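Amino Transferase (Eubacterium rectale, PDB 3ELE) probably catalyses the pyridoxal-phosphate-dependent transfer of amino groups between amino acids and keto acids, as class I and II aminotransferases do. Local coordinates at residues 216-221 with 231-236; 87-92 with 259-264; 318-321 with 326-329; 314-319 with 371-376. All coordinates share one frame; numbering follows the deposited sequence.

Contact 1. Residues 216-221 with 231-236. With PLP (pyridoxal-5'-phosphate), chain E.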
loop_
_atom_site.group_PDB
_atom_site.type_symbol
_atom_site.label_atom_id
_atom_site.label_comp_id
_atom_site.label_asym_id
_atom_site.label_seq_id
_atom_site.Cartn_x
_atom_site.Cartn_y
_atom_site.Cartn_z
ATOM N N ALA A 216 0.635 -19.329 -0.719
ATOM C CA ALA A 216 1.958 -19.553 -1.275
ATOM C C ALA A 216 2.705 -18.241 -1.440
ATOM O O ALA A 216 2.391 -17.461 -2.343
ATOM C CB ALA A 216 1.857 -20.284 -2.640
ATOM N N ASP A 217 3.725 -18.038 -0.599
ATOM C CA ASP A 217 4.564 -16.833 -0.584
ATOM C C ASP A 217 5.744 -17.122 -1.495
ATOM O O ASP A 217 6.747 -17.691 -1.055
ATOM C CB ASP A 217 5.013 -16.544 0.861
ATOM C CG ASP A 217 5.697 -15.226 1.021
ATOM O OD1 ASP A 217 5.582 -14.373 0.127
ATOM O OD2 ASP A 217 6.316 -15.029 2.080
ATOM N N GLU A 218 5.636 -16.703 -2.760
ATOM C CA GLU A 218 6.610 -17.070 -3.821
ATOM C C GLU A 218 7.597 -16.045 -4.387
ATOM O O GLU A 218 8.026 -16.211 -5.538
ATOM C CB GLU A 218 5.825 -17.615 -5.007
ATOM C CG GLU A 218 4.939 -18.784 -4.685
ATOM C CD GLU A 218 4.669 -19.619 -5.902
ATOM O OE1 GLU A 218 4.569 -19.052 -7.019
ATOM O OE2 GLU A 218 4.596 -20.851 -5.748
ATOM N N PRO A 219 8.043 -15.044 -3.592
ATOM C CA PRO A 219 8.945 -14.054 -4.220
ATOM C C PRO A 219 10.326 -14.581 -4.655
ATOM O O PRO A 219 10.944 -13.941 -5.524
ATOM C CB PRO A 219 9.059 -12.945 -3.160
ATOM C CG PRO A 219 8.898 -13.654 -1.852
ATOM C CD PRO A 219 7.862 -14.760 -2.153
ATOM N N TYR A 220 10.789 -15.714 -4.093
ATOM C CA TYR A 220 12.081 -16.349 -4.472
ATOM C C TYR A 220 11.944 -17.426 -5.561
ATOM O O TYR A 220 12.941 -18.102 -5.862
ATOM C CB TYR A 220 12.774 -16.984 -3.239
ATOM C CG TYR A 220 13.019 -15.994 -2.137
ATOM C CD1 TYR A 220 14.056 -15.097 -2.234
ATOM C CD2 TYR A 220 12.185 -15.923 -1.016
ATOM C CE1 TYR A 220 14.289 -14.158 -1.248
ATOM C CE2 TYR A 220 12.413 -14.965 -0.010
ATOM C CZ TYR A 220 13.471 -14.080 -0.156
ATOM O OH TYR A 220 13.767 -13.111 0.760
ATOM N N ARG A 221 10.744 -17.589 -6.148
ATOM C CA ARG A 221 10.459 -18.623 -7.165
ATOM C C ARG A 221 11.555 -18.812 -8.200
ATOM O O ARG A 221 11.957 -19.947 -8.443
ATOM C CB ARG A 221 9.089 -18.384 -7.853
ATOM C CG ARG A 221 8.825 -19.292 -9.102
ATOM C CD ARG A 221 7.387 -19.270 -9.558
ATOM N NE ARG A 221 6.596 -20.184 -8.745
ATOM C CZ ARG A 221 6.546 -21.503 -8.915
ATOM N NH1 ARG A 221 7.279 -22.136 -9.824
ATOM N NH2 ARG A 221 5.788 -22.218 -8.120
ATOM N N PRO A 231 7.569 -26.575 -7.817
ATOM C CA PRO A 231 6.234 -26.902 -8.361
ATOM C C PRO A 231 5.221 -25.757 -8.260
ATOM O O PRO A 231 5.195 -25.084 -7.232
ATOM C CB PRO A 231 5.766 -28.048 -7.450
ATOM C CG PRO A 231 6.961 -28.628 -6.926
ATOM C CD PRO A 231 7.912 -27.486 -6.718
ATOM N N PHE A 232 4.385 -25.564 -9.285
ATOM C CA PHE A 232 3.358 -24.528 -9.260
ATOM C C PHE A 232 2.167 -25.119 -8.486
ATOM O O PHE A 232 1.412 -25.946 -9.007
ATOM C CB PHE A 232 2.978 -24.011 -10.654
ATOM C CG PHE A 232 2.441 -22.614 -10.615
ATOM C CD1 PHE A 232 3.314 -21.527 -10.537
ATOM C CD2 PHE A 232 1.086 -22.377 -10.565
ATOM C CE1 PHE A 232 2.824 -20.231 -10.452
ATOM C CE2 PHE A 232 0.594 -21.086 -10.486
ATOM C CZ PHE A 232 1.462 -20.017 -10.420
ATOM N N VAL A 233 1.988 -24.613 -7.267
ATOM C CA VAL A 233 1.092 -25.212 -6.246
ATOM C C VAL A 233 -0.393 -25.313 -6.608
ATOM O O VAL A 233 -1.076 -26.247 -6.150
ATOM C CB VAL A 233 1.265 -24.495 -4.876
ATOM C CG1 VAL A 233 0.436 -25.175 -3.764
ATOM C CG2 VAL A 233 2.738 -24.473 -4.472
ATOM N N THR A 234 -0.873 -24.383 -7.440
ATOM C CA THR A 234 -2.290 -24.339 -7.850
ATOM C C THR A 234 -2.696 -25.583 -8.614
ATOM O O THR A 234 -3.869 -25.961 -8.591
ATOM C CB THR A 234 -2.639 -23.068 -8.684
ATOM O OG1 THR A 234 -1.983 -23.115 -9.959
ATOM C CG2 THR A 234 -2.248 -21.776 -7.899
ATOM N N LYS A 235 -1.710 -26.210 -9.278
ATOM C CA LYS A 235 -1.920 -27.453 -10.011
ATOM C C LYS A 235 -2.130 -28.674 -9.127
ATOM O O LYS A 235 -2.640 -29.683 -9.615
ATOM C CB LYS A 235 -0.742 -27.738 -10.939
ATOM C CG LYS A 235 -0.482 -26.626 -11.944
ATOM C CD LYS A 235 0.145 -27.170 -13.253
ATOM C CE LYS A 235 1.452 -27.882 -13.039
ATOM N NZ LYS A 235 2.105 -28.215 -14.344
ATOM N N TYR A 236 -1.695 -28.588 -7.866
ATOM C CA TYR A 236 -1.765 -29.683 -6.885
ATOM C C TYR A 236 -2.888 -29.541 -5.851
ATOM O O TYR A 236 -3.355 -30.540 -5.298
ATOM C CB TYR A 236 -0.407 -29.773 -6.167
ATOM C CG TYR A 236 0.737 -30.109 -7.107
ATOM C CD1 TYR A 236 1.435 -29.097 -7.789
ATOM C CD2 TYR A 236 1.113 -31.447 -7.336
ATOM C CE1 TYR A 236 2.485 -29.400 -8.674
ATOM C CE2 TYR A 236 2.157 -31.764 -8.225
ATOM C CZ TYR A 236 2.838 -30.736 -8.884
ATOM O OH TYR A 236 3.848 -31.044 -9.757
HETATM N N1 PLP E . 8.158 -13.092 1.852
HETATM C C2 PLP E . 9.453 -13.486 2.197
HETATM C C2A PLP E . 9.698 -14.901 2.612
HETATM C C3 PLP E . 10.520 -12.567 2.123
HETATM O O3 PLP E . 11.800 -12.952 2.443
HETATM C C4 PLP E . 10.281 -11.227 1.740
HETATM C C4A PLP E . 11.358 -10.225 2.115
HETATM O O4A PLP E . 11.355 -9.706 3.232
HETATM C C5 PLP E . 8.949 -10.849 1.391
HETATM C C6 PLP E . 7.892 -11.791 1.455
HETATM C C5A PLP E . 8.572 -9.436 0.998
HETATM O O4P PLP E . 8.633 -9.201 -0.374
HETATM P P PLP E . 8.114 -7.770 -0.904
HETATM O O1P PLP E . 7.477 -7.930 -2.254
HETATM O O2P PLP E . 9.294 -6.862 -1.096
HETATM O O3P PLP E . 7.143 -7.138 0.039
HETATM O O HOH W 1 2.394 -21.827 -7.053
#

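Contact 2. Residues 87-92 with 259-264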
loop_
_atom_site.group_PDB
_atom_site.type_symbol
_atom_site.label_atom_id
_atom_site.label_comp_id
_atom_site.label_asym_id
_atom_site.label_seq_id
_atom_site.Cartn_x
_atom_site.Cartn_y
_atom_site.Cartn_z
ATOM N N GLU A 87 -0.831 -15.194 -19.180
ATOM C CA GLU A 87 -0.245 -15.843 -20.366
ATOM C C GLU A 87 1.182 -16.383 -20.139
ATOM O O GLU A 87 1.524 -17.452 -20.655
ATOM C CB GLU A 87 -0.287 -14.892 -21.578
ATOM C CG GLU A 87 -1.738 -14.591 -22.055
ATOM C CD GLU A 87 -1.860 -13.388 -23.019
ATOM O OE1 GLU A 87 -0.819 -12.883 -23.519
ATOM O OE2 GLU A 87 -3.014 -12.952 -23.285
ATOM N N PHE A 88 2.004 -15.624 -19.409
ATOM C CA PHE A 88 3.355 -16.058 -19.024
ATOM C C PHE A 88 3.295 -17.297 -18.110
ATOM O O PHE A 88 4.081 -18.220 -18.285
ATOM C CB PHE A 88 4.156 -14.929 -18.332
ATOM C CG PHE A 88 5.426 -15.413 -17.661
ATOM C CD1 PHE A 88 6.550 -15.732 -18.420
ATOM C CD2 PHE A 88 5.465 -15.619 -16.283
ATOM C CE1 PHE A 88 7.715 -16.236 -17.811
ATOM C CE2 PHE A 88 6.619 -16.117 -15.660
ATOM C CZ PHE A 88 7.743 -16.428 -16.417
ATOM N N LEU A 89 2.411 -17.265 -17.112
ATOM C CA LEU A 89 2.224 -18.385 -16.159
ATOM C C LEU A 89 1.710 -19.656 -16.860
ATOM O O LEU A 89 2.184 -20.749 -16.567
ATOM C CB LEU A 89 1.285 -17.990 -15.002
ATOM C CG LEU A 89 1.763 -16.917 -14.009
ATOM C CD1 LEU A 89 0.631 -16.541 -12.990
ATOM C CD2 LEU A 89 3.046 -17.342 -13.293
ATOM N N ASN A 90 0.762 -19.490 -17.786
ATOM C CA ASN A 90 0.234 -20.614 -18.587
ATOM C C ASN A 90 1.327 -21.240 -19.480
ATOM O O ASN A 90 1.456 -22.446 -19.527
ATOM C CB ASN A 90 -0.990 -20.182 -19.412
ATOM C CG ASN A 90 -2.141 -19.683 -18.543
ATOM O OD1 ASN A 90 -2.134 -19.842 -17.316
ATOM N ND2 ASN A 90 -3.117 -19.028 -19.170
ATOM N N ASN A 91 2.123 -20.407 -20.153
ATOM C CA ASN A 91 3.229 -20.885 -20.987
ATOM C C ASN A 91 4.365 -21.558 -20.210
ATOM O O ASN A 91 5.041 -22.437 -20.766
ATOM C CB ASN A 91 3.797 -19.767 -21.875
ATOM C CG ASN A 91 2.830 -19.323 -22.994
ATOM O OD1 ASN A 91 2.037 -20.120 -23.526
ATOM N ND2 ASN A 91 2.933 -18.040 -23.387
ATOM N N THR A 92 4.562 -21.168 -18.946
ATOM C CA THR A 92 5.632 -21.713 -18.091
ATOM C C THR A 92 5.201 -22.958 -17.283
ATOM O O THR A 92 5.985 -23.901 -17.132
ATOM C CB THR A 92 6.127 -20.632 -17.083
ATOM O OG1 THR A 92 6.343 -19.397 -17.776
ATOM C CG2 THR A 92 7.408 -21.069 -16.364
ATOM N N TYR A 259 1.526 -9.375 -6.978
ATOM C CA TYR A 259 0.152 -9.789 -7.207
ATOM C C TYR A 259 -0.314 -10.868 -6.264
ATOM O O TYR A 259 0.490 -11.463 -5.531
ATOM C CB TYR A 259 -0.063 -10.262 -8.664
ATOM C CG TYR A 259 0.755 -11.468 -9.130
ATOM C CD1 TYR A 259 0.418 -12.781 -8.734
ATOM C CD2 TYR A 259 1.833 -11.311 -10.012
ATOM C CE1 TYR A 259 1.148 -13.892 -9.171
ATOM C CE2 TYR A 259 2.561 -12.433 -10.473
ATOM C CZ TYR A 259 2.205 -13.714 -10.044
ATOM O OH TYR A 259 2.909 -14.818 -10.469
ATOM N N VAL A 260 -1.636 -11.049 -6.284
ATOM C CA VAL A 260 -2.345 -12.143 -5.651
ATOM C C VAL A 260 -3.026 -12.865 -6.833
ATOM O O VAL A 260 -3.740 -12.240 -7.637
ATOM C CB VAL A 260 -3.400 -11.708 -4.626
ATOM C CG1 VAL A 260 -4.201 -12.934 -4.143
ATOM C CG2 VAL A 260 -2.727 -11.005 -3.424
ATOM N N LEU A 261 -2.797 -14.169 -6.927
ATOM C CA LEU A 261 -3.365 -14.994 -7.980
ATOM C C LEU A 261 -4.484 -15.805 -7.346
ATOM O O LEU A 261 -4.233 -16.532 -6.370
ATOM C CB LEU A 261 -2.277 -15.897 -8.543
ATOM C CG LEU A 261 -2.591 -16.962 -9.580
ATOM C CD1 LEU A 261 -3.261 -16.389 -10.794
ATOM C CD2 LEU A 261 -1.282 -17.672 -9.922
ATOM N N VAL A 262 -5.704 -15.650 -7.871
ATOM C CA VAL A 262 -6.917 -16.366 -7.382
ATOM C C VAL A 262 -7.422 -17.340 -8.492
ATOM O O VAL A 262 -8.175 -16.916 -9.375
ATOM C CB VAL A 262 -8.041 -15.380 -6.965
ATOM C CG1 VAL A 262 -9.244 -16.133 -6.378
ATOM C CG2 VAL A 262 -7.539 -14.373 -5.931
ATOM N N PRO A 263 -7.035 -18.641 -8.444
ATOM C CA PRO A 263 -7.496 -19.615 -9.470
ATOM C C PRO A 263 -9.011 -19.797 -9.541
ATOM O O PRO A 263 -9.704 -19.549 -8.561
ATOM C CB PRO A 263 -6.835 -20.940 -9.028
ATOM C CG PRO A 263 -5.726 -20.536 -8.137
ATOM C CD PRO A 263 -6.165 -19.300 -7.456
ATOM N N ASP A 264 -9.502 -20.235 -10.696
ATOM C CA ASP A 264 -10.916 -20.546 -10.869
ATOM C C ASP A 264 -11.332 -21.763 -10.032
ATOM O O ASP A 264 -12.479 -21.825 -9.605
ATOM C CB ASP A 264 -11.291 -20.775 -12.358
ATOM C CG ASP A 264 -11.385 -19.481 -13.170
ATOM O OD1 ASP A 264 -11.126 -18.369 -12.655
ATOM O OD2 ASP A 264 -11.736 -19.590 -14.366
#

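Contact 3. Residues 318-321 with 326-329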
loop_
_atom_site.group_PDB
_atom_site.type_symbol
_atom_site.label_atom_id
_atom_site.label_comp_id
_atom_site.label_asym_id
_atom_site.label_seq_id
_atom_site.Cartn_x
_atom_site.Cartn_y
_atom_site.Cartn_z
ATOM N N GLU A 318 31.195 -24.114 0.481
ATOM C CA GLU A 318 32.493 -24.785 0.394
ATOM C C GLU A 318 33.425 -24.372 1.538
ATOM O O GLU A 318 34.011 -25.225 2.188
ATOM C CB GLU A 318 33.186 -24.542 -0.966
ATOM C CG GLU A 318 32.521 -25.237 -2.158
ATOM N N GLY A 319 33.541 -23.076 1.793
ATOM C CA GLY A 319 34.422 -22.582 2.853
ATOM C C GLY A 319 33.990 -22.942 4.266
ATOM O O GLY A 319 34.811 -23.367 5.071
ATOM N N LEU A 320 32.699 -22.784 4.557
ATOM C CA LEU A 320 32.163 -23.109 5.897
ATOM C C LEU A 320 32.229 -24.610 6.186
ATOM O O LEU A 320 32.614 -25.010 7.284
ATOM C CB LEU A 320 30.730 -22.579 6.080
ATOM C CG LEU A 320 30.498 -21.063 6.171
ATOM C CD1 LEU A 320 29.000 -20.829 6.474
ATOM C CD2 LEU A 320 31.364 -20.371 7.214
ATOM N N THR A 321 31.844 -25.426 5.204
ATOM C CA THR A 321 31.929 -26.890 5.315
ATOM C C THR A 321 33.391 -27.337 5.557
ATOM O O THR A 321 33.662 -28.083 6.488
ATOM C CB THR A 321 31.334 -27.553 4.062
ATOM O OG1 THR A 321 29.947 -27.195 3.978
ATOM C CG2 THR A 321 31.480 -29.068 4.088
ATOM N N HIS A 326 28.373 -27.140 10.043
ATOM C CA HIS A 326 27.311 -27.917 9.383
ATOM C C HIS A 326 26.316 -26.938 8.760
ATOM O O HIS A 326 25.540 -26.296 9.482
ATOM C CB HIS A 326 26.567 -28.896 10.296
ATOM C CG HIS A 326 25.388 -29.527 9.615
ATOM N ND1 HIS A 326 25.519 -30.580 8.736
ATOM C CD2 HIS A 326 24.079 -29.175 9.588
ATOM C CE1 HIS A 326 24.331 -30.890 8.247
ATOM N NE2 HIS A 326 23.441 -30.046 8.738
ATOM N N CYS A 327 26.340 -26.866 7.427
ATOM C CA CYS A 327 25.441 -26.032 6.638
ATOM C C CYS A 327 24.435 -26.914 5.906
ATOM O O CYS A 327 24.782 -27.978 5.387
ATOM C CB CYS A 327 26.211 -25.264 5.564
ATOM S SG CYS A 327 27.687 -24.368 6.075
ATOM N N PHE A 328 23.187 -26.469 5.866
ATOM C CA PHE A 328 22.155 -27.100 5.034
ATOM C C PHE A 328 22.382 -26.479 3.645
ATOM O O PHE A 328 22.359 -25.241 3.524
ATOM C CB PHE A 328 20.755 -26.802 5.594
ATOM C CG PHE A 328 19.629 -27.114 4.648
ATOM C CD1 PHE A 328 19.437 -28.414 4.175
ATOM C CD2 PHE A 328 18.738 -26.111 4.247
ATOM C CE1 PHE A 328 18.382 -28.704 3.293
ATOM C CE2 PHE A 328 17.682 -26.394 3.371
ATOM C CZ PHE A 328 17.505 -27.691 2.895
ATOM N N LYS A 329 22.618 -27.303 2.618
ATOM C CA LYS A 329 22.856 -26.765 1.260
ATOM C C LYS A 329 21.511 -26.289 0.705
ATOM O O LYS A 329 20.646 -27.110 0.462
ATOM C CB LYS A 329 23.513 -27.777 0.313
ATOM C CG LYS A 329 23.992 -27.126 -1.014
ATOM C CD LYS A 329 24.882 -28.037 -1.853
ATOM C CE LYS A 329 25.427 -27.278 -3.098
ATOM N NZ LYS A 329 26.407 -28.038 -3.971
HETATM O O HOH W 2 28.475 -28.194 5.874
#

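Contact 4. Residues 314-319 with 371-376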
loop_
_atom_site.group_PDB
_atom_site.type_symbol
_atom_site.label_atom_id
_atom_site.label_comp_id
_atom_site.label_asym_id
_atom_site.label_seq_id
_atom_site.Cartn_x
_atom_site.Cartn_y
_atom_site.Cartn_z
ATOM N N ASP A 314 27.813 -21.346 -3.356
ATOM C CA ASP A 314 28.873 -22.355 -3.476
ATOM C C ASP A 314 30.161 -21.964 -2.747
ATOM O O ASP A 314 30.791 -22.791 -2.099
ATOM C CB ASP A 314 29.176 -22.636 -4.962
ATOM C CG ASP A 314 27.998 -23.247 -5.704
ATOM O OD1 ASP A 314 27.077 -23.719 -5.043
ATOM O OD2 ASP A 314 27.997 -23.284 -6.950
ATOM N N LEU A 315 30.521 -20.690 -2.835
ATOM C CA LEU A 315 31.721 -20.175 -2.172
ATOM C C LEU A 315 31.541 -20.272 -0.640
ATOM O O LEU A 315 32.361 -20.867 0.037
ATOM C CB LEU A 315 31.986 -18.737 -2.625
ATOM C CG LEU A 315 33.320 -18.068 -2.318
ATOM C CD1 LEU A 315 34.467 -18.778 -3.081
ATOM C CD2 LEU A 315 33.245 -16.602 -2.765
ATOM N N LEU A 316 30.424 -19.762 -0.124
ATOM C CA LEU A 316 30.127 -19.808 1.324
ATOM C C LEU A 316 29.980 -21.246 1.851
ATOM O O LEU A 316 30.507 -21.581 2.921
ATOM C CB LEU A 316 28.849 -18.998 1.637
ATOM C CG LEU A 316 28.499 -18.685 3.090
ATOM C CD1 LEU A 316 29.614 -17.813 3.712
ATOM C CD2 LEU A 316 27.155 -17.994 3.163
ATOM N N TYR A 317 29.265 -22.089 1.101
ATOM C CA TYR A 317 29.056 -23.489 1.490
ATOM C C TYR A 317 30.381 -24.264 1.532
ATOM O O TYR A 317 30.642 -24.982 2.508
ATOM C CB TYR A 317 28.055 -24.191 0.552
ATOM C CG TYR A 317 27.780 -25.638 0.915
ATOM C CD1 TYR A 317 26.940 -25.956 1.987
ATOM C CD2 TYR A 317 28.362 -26.694 0.199
ATOM C CE1 TYR A 317 26.675 -27.268 2.336
ATOM C CE2 TYR A 317 28.106 -28.031 0.557
ATOM C CZ TYR A 317 27.248 -28.308 1.630
ATOM O OH TYR A 317 26.970 -29.622 2.005
ATOM N N GLU A 318 31.195 -24.114 0.481
ATOM C CA GLU A 318 32.493 -24.785 0.394
ATOM C C GLU A 318 33.425 -24.372 1.538
ATOM O O GLU A 318 34.011 -25.225 2.188
ATOM C CB GLU A 318 33.186 -24.542 -0.966
ATOM C CG GLU A 318 32.521 -25.237 -2.158
ATOM N N GLY A 319 33.541 -23.076 1.793
ATOM C CA GLY A 319 34.422 -22.582 2.853
ATOM C C GLY A 319 33.990 -22.942 4.266
ATOM O O GLY A 319 34.811 -23.367 5.071
ATOM N N VAL A 371 21.564 -20.608 12.666
ATOM C CA VAL A 371 21.702 -19.206 12.283
ATOM C C VAL A 371 21.458 -19.040 10.785
ATOM O O VAL A 371 21.598 -19.993 10.021
ATOM C CB VAL A 371 23.087 -18.634 12.629
ATOM C CG1 VAL A 371 23.335 -18.704 14.134
ATOM C CG2 VAL A 371 24.221 -19.342 11.814
ATOM N N ARG A 372 21.086 -17.827 10.395
ATOM C CA ARG A 372 20.869 -17.466 9.010
ATOM C C ARG A 372 21.997 -16.526 8.590
ATOM O O ARG A 372 22.218 -15.480 9.224
ATOM C CB ARG A 372 19.533 -16.758 8.813
ATOM C CG ARG A 372 19.262 -16.490 7.321
ATOM C CD ARG A 372 18.109 -15.576 7.093
ATOM N NE ARG A 372 18.438 -14.179 7.347
ATOM C CZ ARG A 372 17.627 -13.145 7.087
ATOM N NH1 ARG A 372 16.423 -13.325 6.589
ATOM N NH2 ARG A 372 18.030 -11.911 7.355
ATOM N N ILE A 373 22.662 -16.893 7.496
ATOM C CA ILE A 373 23.755 -16.122 6.893
ATOM C C ILE A 373 23.268 -15.747 5.476
ATOM O O ILE A 373 23.099 -16.611 4.626
ATOM C CB ILE A 373 25.053 -16.986 6.815
ATOM C CG1 ILE A 373 25.410 -17.586 8.184
ATOM C CG2 ILE A 373 26.198 -16.178 6.253
ATOM C CD1 ILE A 373 26.769 -18.292 8.277
ATOM N N SER A 374 22.981 -14.470 5.240
ATOM C CA SER A 374 22.519 -14.011 3.929
ATOM C C SER A 374 23.735 -13.931 3.017
ATOM O O SER A 374 24.811 -13.517 3.481
ATOM C CB SER A 374 21.856 -12.632 4.026
ATOM O OG SER A 374 20.803 -12.631 4.966
ATOM N N TYR A 375 23.586 -14.355 1.757
ATOM C CA TYR A 375 24.702 -14.274 0.769
ATOM C C TYR A 375 24.415 -13.389 -0.443
ATOM O O TYR A 375 25.195 -13.395 -1.417
ATOM C CB TYR A 375 25.291 -15.643 0.422
ATOM C CG TYR A 375 24.319 -16.666 -0.070
ATOM C CD1 TYR A 375 23.998 -16.748 -1.428
ATOM C CD2 TYR A 375 23.740 -17.583 0.800
ATOM C CE1 TYR A 375 23.098 -17.706 -1.895
ATOM C CE2 TYR A 375 22.850 -18.568 0.319
ATOM C CZ TYR A 375 22.545 -18.615 -1.039
ATOM O OH TYR A 375 21.664 -19.544 -1.555
ATOM N N CYS A 376 23.382 -12.542 -0.327
ATOM C CA CYS A 376 23.114 -11.415 -1.243
ATOM C C CYS A 376 24.117 -10.291 -0.816
ATOM O O CYS A 376 23.766 -9.159 -0.422
ATOM C CB CYS A 376 21.644 -10.983 -1.138
ATOM S SG CYS A 376 21.009 -10.905 0.583
#

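Contact 1. Residues 216-221 with 231-236
Arg221 is bound on its rim and covered on one face: its guanidinium holds Glu218 side-on and a carbonyl of 231-236 in its own plane, while CD1 of Phe232 lies over one face, the two planes 48° apart. A bend at chi3 (-82°) turns the group back along the Glu218-Arg221 type I turn into a salt bridge, where Arg221 NE reaches Glu218 OE1 at 2.9 Å and Arg221 NH2 reaches Glu218 OE2 at 3.0 Å. Arg221 NH2 also donates to Pro231 O at 3.1 Å, meeting that oxygen from well above the carbonyl plane. Phe232 CD1 sits 3.5 Å from Arg221 NH2, towards the rim of the guanidinium. Water 1 adds a second link between the segments, donating to Glu218 OE2 at 2.7 Å and accepting from Val233 N, and rests over the centre of one Phe232 face. Without the guanidinium, as with an alanine here, the buried Glu218 carboxylate is likely to lose its counter-charge and Pro231 O this donor. The same segment serves the cofactor: from the end of the strand Asp217 OD2 lies 2.7 Å from PLP N1, and from the turn Tyr220 OH hydrogen-bonds PLP O3. Strand 213-217 lies between strands 173-178 and 240-245, Glu218 and Val233 touch the latter strand, and helix 79-93 approaches through His93, whose ring stacks on Phe232.

Contact 2. Residues 87-92 with 259-264
Leu89 and Leu261 mark the nearest approach of the two backbones, yet their CA atoms stay 10.5 Å apart, so segments 87-92 and 259-264 meet through side chains alone. The helical segment presents one residue, Leu89. The extended strand offers every second residue, Tyr259 and Leu261, on the face turned to the helix. Leu89 carries the whole contact with its two methyl groups. Leu89 CD1 meets CD2 of Leu261 at 3.8 Å, the two leucines reaching towards each other tip to tip. On the other partner, the Tyr259 hydroxyl lies astride the fork of the leucine, with Tyr259 OH 3.8 Å from Leu89 CD1 and equally far from Leu89 CD2. Tyr259 takes the first torsion in which CG lies between the backbone N and the carbonyl carbon (chi1 61°), and it comes at Leu89 from the opposite direction, so that the outer end of the ring does the touching. No hydrogen bond crosses the gap: this is apolar packing with a phenol oxygen set against methyls, a worked case of one helix leucine packed against two strand side chains. The strand sits between strands 102-105 and 240-245, both antiparallel to it, in the seven-stranded sheet of the large domain. From strand 102-105, Leu102 packs on both Tyr259 and Leu261. On the other side of the strand, Val260 faces helix 108-119, while Val262 beyond it touches helix 269-282, so helices cover the sheet on both faces.

Contact 3. Residues 318-321 with 326-329
In both Leu320 and Cys327 the first torsion sets the gamma atom beside the backbone N and anti to the carbonyl carbon, at -69° for the leucine CG and -49° for the cysteine SG, and the sulfur is thereby laid against the helix. Cys327 SG touches Leu320 near its root, 3.5 Å from Leu320 CB, and again farther out, 3.8 Å from Leu320 CD1, so the sulfur lies alongside the leucine as an apolar group. Thr321 makes the polar half of the contact. Its OG1 accepts a hydrogen bond from water 2 at 2.6 Å, and the same water accepts from Cys327 N at 3.0 Å. OG1 is also hydrogen-bonded to Tyr317 O one turn back, which ties the hydroxyl to its own helix. The bridge is consistent with the strand pairing: His326 and Phe328 make the backbone bonds to strand 335-339, while Cys327 N is taken by the water. The arrangement is a helix followed by a tight return into a strand, with CA atoms of Thr321 and His326 only 6.2 Å apart. Strand 327-328 is outermost within the chain in the four-stranded antiparallel sheet. Helix 306-323 packs against that sheet, Leu320 and Cys327 both touching Val338 of strand 335-339, with Tyr317 and Met336 also lying against Cys327.

Contact 4. Residues 314-319 with 371-376
Leu316 is presented to Ile373 and Tyr375 by a regular turn of helix 306-323, whose bond from Glu318 N to Asp314 O, at 2.9 Å, is the shortest polar link within the two segments. Across the contact everything rests on one methyl. Leu316 CD2 lies 3.7 Å from Ile373 CG2 and 4.1 Å from Tyr375 CB, wedged between two residues that stand two apart on the strand and its end. The leucine holds CG anti to the backbone N (chi1 -168°), which carries the branch outwards from the helix, and it crosses both partners at a slant. It reaches the tyrosine at the base of the side chain and at CD2 of the ring. The polar backbone is served from outside: Tyr375 O accepts from Asn312 ND2 of the same helix, and Ile373 pairs with Met336 on strand 335-339. Ile382 and Met386 of helix 379-396 also touch Leu316. With no hydrogen bond or salt bridge across these segments, the contact between them rests on the fit of apolar groups in the small domain, while the Asn312 bond to Tyr375 O supplies a polar tie from the same helix.

The four contacts fall into two pairs, one in each domain. Contacts 1 and 2 have centres about 10 Å apart and share the large-domain sheet; they meet where Phe232 CZ packs 3.6 Å from Leu261 CD2. Contacts 3 and 4 both use helix 306-323 against the small-domain sheet, and Leu320 joins them by touching Ile373. All are mainly buried, but Thr321 in contact 3 is exposed. Chemistry follows place: the turn beside the cofactor is built from charge, hydrogen bonds and water, the edge strand of contact 3 combines sulfur packing with a water bridge, and contacts 2 and 4 are apolar, each relying on a single helix leucine.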